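PDB 6Y2P: antitoxin RnlB from Escherichia coli, which is the short-lived antitoxin of a type II toxin-antitoxin system and inhibits the endonuclease activity of its cognate toxin RnlA. Local coordinates for residues M1-G11 with V16-S28. Residues are numbered along the deposited sequence; the frame is centred on the assembly and turned at random.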
# COMPACT_ATOMS: atom_id res chain seq x y z
N MET C 1 27.45 21.07 -4.05
CA MET C 1 26.26 20.27 -4.34
C MET C 1 26.48 19.40 -5.56
O MET C 1 25.76 18.42 -5.82
CB MET C 1 25.06 21.18 -4.56
CG MET C 1 23.75 20.45 -4.40
SD MET C 1 22.37 21.58 -4.49
CE MET C 1 22.67 22.58 -3.03
N PHE C 2 27.55 19.74 -6.28
CA PHE C 2 27.92 19.08 -7.50
C PHE C 2 29.43 19.09 -7.60
O PHE C 2 30.10 19.91 -6.96
CB PHE C 2 27.32 19.79 -8.72
CG PHE C 2 27.78 21.20 -8.88
CD1 PHE C 2 27.11 22.23 -8.25
CD2 PHE C 2 28.90 21.49 -9.64
CE1 PHE C 2 27.57 23.55 -8.38
CE2 PHE C 2 29.35 22.80 -9.78
CZ PHE C 2 28.68 23.83 -9.14
N GLU C 3 29.94 18.22 -8.48
CA GLU C 3 31.35 18.12 -8.84
C GLU C 3 31.44 17.87 -10.34
O GLU C 3 30.80 16.94 -10.85
CB GLU C 3 32.06 16.99 -8.11
CG GLU C 3 33.46 16.68 -8.67
CD GLU C 3 34.38 16.07 -7.62
OE1 GLU C 3 33.88 15.73 -6.53
OE2 GLU C 3 35.61 15.95 -7.88
N ILE C 4 32.18 18.71 -11.04
CA ILE C 4 32.47 18.44 -12.44
C ILE C 4 33.58 17.41 -12.54
O ILE C 4 34.72 17.66 -12.13
CB ILE C 4 32.80 19.74 -13.19
CG1 ILE C 4 31.51 20.53 -13.31
CG2 ILE C 4 33.30 19.43 -14.59
CD1 ILE C 4 31.50 21.84 -12.61
N THR C 5 33.25 16.23 -13.08
CA THR C 5 34.19 15.12 -13.19
C THR C 5 34.90 15.09 -14.53
O THR C 5 36.05 14.64 -14.60
CB THR C 5 33.47 13.79 -12.96
OG1 THR C 5 32.36 13.69 -13.85
CG2 THR C 5 32.98 13.69 -11.52
N GLY C 6 34.27 15.59 -15.59
CA GLY C 6 34.90 15.60 -16.90
C GLY C 6 34.49 16.80 -17.71
O GLY C 6 33.38 17.32 -17.59
N ILE C 7 35.43 17.26 -18.54
CA ILE C 7 35.32 18.47 -19.35
C ILE C 7 35.84 18.13 -20.73
O ILE C 7 36.93 17.57 -20.87
CB ILE C 7 36.13 19.63 -18.72
CG1 ILE C 7 35.24 20.48 -17.83
CG2 ILE C 7 36.77 20.50 -19.77
N ASN C 8 35.06 18.45 -21.77
CA ASN C 8 35.52 18.25 -23.15
C ASN C 8 35.22 19.51 -23.96
O ASN C 8 34.09 19.67 -24.44
CB ASN C 8 34.89 17.02 -23.79
CG ASN C 8 35.77 15.78 -23.69
OD1 ASN C 8 36.01 15.08 -24.69
ND2 ASN C 8 36.26 15.50 -22.48
N VAL C 9 36.21 20.38 -24.10
CA VAL C 9 36.00 21.62 -24.85
C VAL C 9 35.44 21.31 -26.22
O VAL C 9 34.41 21.86 -26.64
CB VAL C 9 37.30 22.43 -24.92
N SER C 10 36.11 20.40 -26.93
CA SER C 10 35.61 19.81 -28.18
C SER C 10 35.35 18.32 -27.99
O SER C 10 36.17 17.45 -28.38
CB SER C 10 36.63 20.08 -29.36
OG SER C 10 37.08 21.43 -29.36
N GLY C 11 34.19 18.03 -27.42
CA GLY C 11 33.63 16.69 -27.41
C GLY C 11 32.13 16.80 -27.51
O GLY C 11 31.57 17.90 -27.41
N VAL C 16 30.55 16.82 -17.49
CA VAL C 16 29.85 15.80 -16.71
C VAL C 16 29.73 16.31 -15.28
O VAL C 16 30.73 16.60 -14.62
CB VAL C 16 30.57 14.44 -16.72
CG1 VAL C 16 29.77 13.44 -15.92
CG2 VAL C 16 30.80 13.93 -18.12
N VAL C 17 28.50 16.37 -14.79
CA VAL C 17 28.17 16.96 -13.50
C VAL C 17 27.64 15.86 -12.61
O VAL C 17 26.63 15.22 -12.94
CB VAL C 17 27.10 18.06 -13.63
CG1 VAL C 17 26.87 18.72 -12.29
CG2 VAL C 17 27.50 19.07 -14.71
N MET C 18 28.28 15.66 -11.48
CA MET C 18 27.92 14.62 -10.54
C MET C 18 27.38 15.22 -9.24
O MET C 18 27.93 16.20 -8.72
CB MET C 18 29.14 13.78 -10.25
CG MET C 18 28.96 12.85 -9.12
SD MET C 18 30.27 11.65 -9.29
CE MET C 18 30.63 11.25 -7.59
N ALA C 19 26.30 14.66 -8.71
CA ALA C 19 25.82 15.09 -7.41
C ALA C 19 26.71 14.55 -6.29
O ALA C 19 27.20 13.41 -6.35
CB ALA C 19 24.37 14.65 -7.19
N THR C 20 26.88 15.36 -5.23
CA THR C 20 27.75 15.06 -4.10
C THR C 20 27.00 14.73 -2.80
O THR C 20 27.65 14.58 -1.76
CB THR C 20 28.68 16.26 -3.84
OG1 THR C 20 27.88 17.41 -3.51
CG2 THR C 20 29.57 16.57 -5.04
N GLY C 21 25.70 14.49 -2.86
CA GLY C 21 24.90 14.26 -1.66
C GLY C 21 23.44 14.09 -2.04
O GLY C 21 23.12 13.91 -3.21
N PHE C 22 22.52 14.17 -1.05
CA PHE C 22 21.10 13.93 -1.37
C PHE C 22 20.43 15.08 -2.13
O PHE C 22 19.32 14.89 -2.66
CB PHE C 22 20.28 13.65 -0.10
CG PHE C 22 20.17 14.84 0.85
CD1 PHE C 22 21.13 15.06 1.80
CD2 PHE C 22 19.09 15.74 0.79
CE1 PHE C 22 21.02 16.12 2.72
CE2 PHE C 22 18.98 16.82 1.69
CZ PHE C 22 19.95 17.00 2.65
N GLU C 23 21.00 16.27 -2.16
CA GLU C 23 20.41 17.37 -2.90
C GLU C 23 20.62 17.21 -4.40
O GLU C 23 21.67 16.79 -4.86
CB GLU C 23 20.99 18.71 -2.43
CG GLU C 23 20.59 19.06 -0.99
CD GLU C 23 21.41 20.21 -0.43
OE1 GLU C 23 20.82 21.26 -0.13
OE2 GLU C 23 22.64 20.06 -0.29
N ASN C 24 19.60 17.58 -5.17
CA ASN C 24 19.68 17.45 -6.62
C ASN C 24 20.41 18.64 -7.23
O ASN C 24 19.92 19.78 -7.11
CB ASN C 24 18.28 17.33 -7.20
CG ASN C 24 18.29 16.67 -8.56
OD1 ASN C 24 19.14 16.99 -9.40
ND2 ASN C 24 17.33 15.72 -8.79
N PRO C 25 21.53 18.44 -7.94
CA PRO C 25 22.27 19.59 -8.49
C PRO C 25 21.44 20.45 -9.43
O PRO C 25 21.81 21.61 -9.65
CB PRO C 25 23.45 18.95 -9.24
CG PRO C 25 23.52 17.57 -8.78
CD PRO C 25 22.13 17.16 -8.33
N LEU C 26 20.38 19.91 -10.04
CA LEU C 26 19.56 20.66 -11.00
C LEU C 26 18.68 21.73 -10.33
O LEU C 26 18.05 22.53 -11.04
CB LEU C 26 18.71 19.70 -11.81
CG LEU C 26 19.58 18.90 -12.77
CD1 LEU C 26 18.85 17.70 -13.35
CD2 LEU C 26 20.15 19.79 -13.88
N SER C 27 18.65 21.77 -9.00
CA SER C 27 18.07 22.88 -8.27
C SER C 27 19.09 24.02 -8.09
O SER C 27 18.75 25.08 -7.55
CB SER C 27 17.55 22.41 -6.93
OG SER C 27 18.54 22.58 -5.92
N SER C 28 20.35 23.79 -8.48
CA SER C 28 21.42 24.76 -8.36
C SER C 28 21.96 25.15 -9.73
O SER C 28 23.12 25.55 -9.87
CB SER C 28 22.59 24.22 -7.55
OG SER C 28 22.16 23.68 -6.32
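Glu3 and Met18 pair their backbones in both directions, Glu3 N to Met18 O and Met18 N to Glu3 O each measuring 2.9 Å, which marks an antiparallel register between strand 2-7 and the 16-19 part of strand 13-19. Consecutive in the chain, the two strands form a β hairpin, with 2-7 the outermost strand within this chain. Their axes run at 143°, well short of strictly antiparallel. Farther along, Thr5 N donates to Val16 O at 3.0 Å. Thr5 turns OG1 between its own N and carbonyl carbon (chi1 54°), which brings the hydroxyl within 3.3 Å of Val16 CG1 and gives it a weak bond to the same Val16 O; its methyl CG2 lies 4.0 Å from Met18 CB, the two side chains crossing nearly at right angles. Leu94 of helix 88-99 covers both Thr5 and Met18. On the face of Glu3 and Met18, Glu3 OE1 is hydrogen-bonded to Tyr104 OH.

On the face of Phe2, Ile4 and Val17, Phe2 CB approaches Val17 CG1 to 3.8 Å, the same methyl lying oblique to the ring, and also meets Pro25 CB, in the 3-10 segment 25-27; Ile32 of helix 29-39 packs on Phe2 and Val17.

Beyond the strands, Thr20 leans its methyl CG2 on Phe2 C at 3.6 Å. Met1, extended to SD and bent at chi3 (-65°), reaches Glu23, whose carboxylate meets CE by van der Waals contact. Backbone bonds thus set the register, while mainly apolar side chains join the hairpin to helices on both faces.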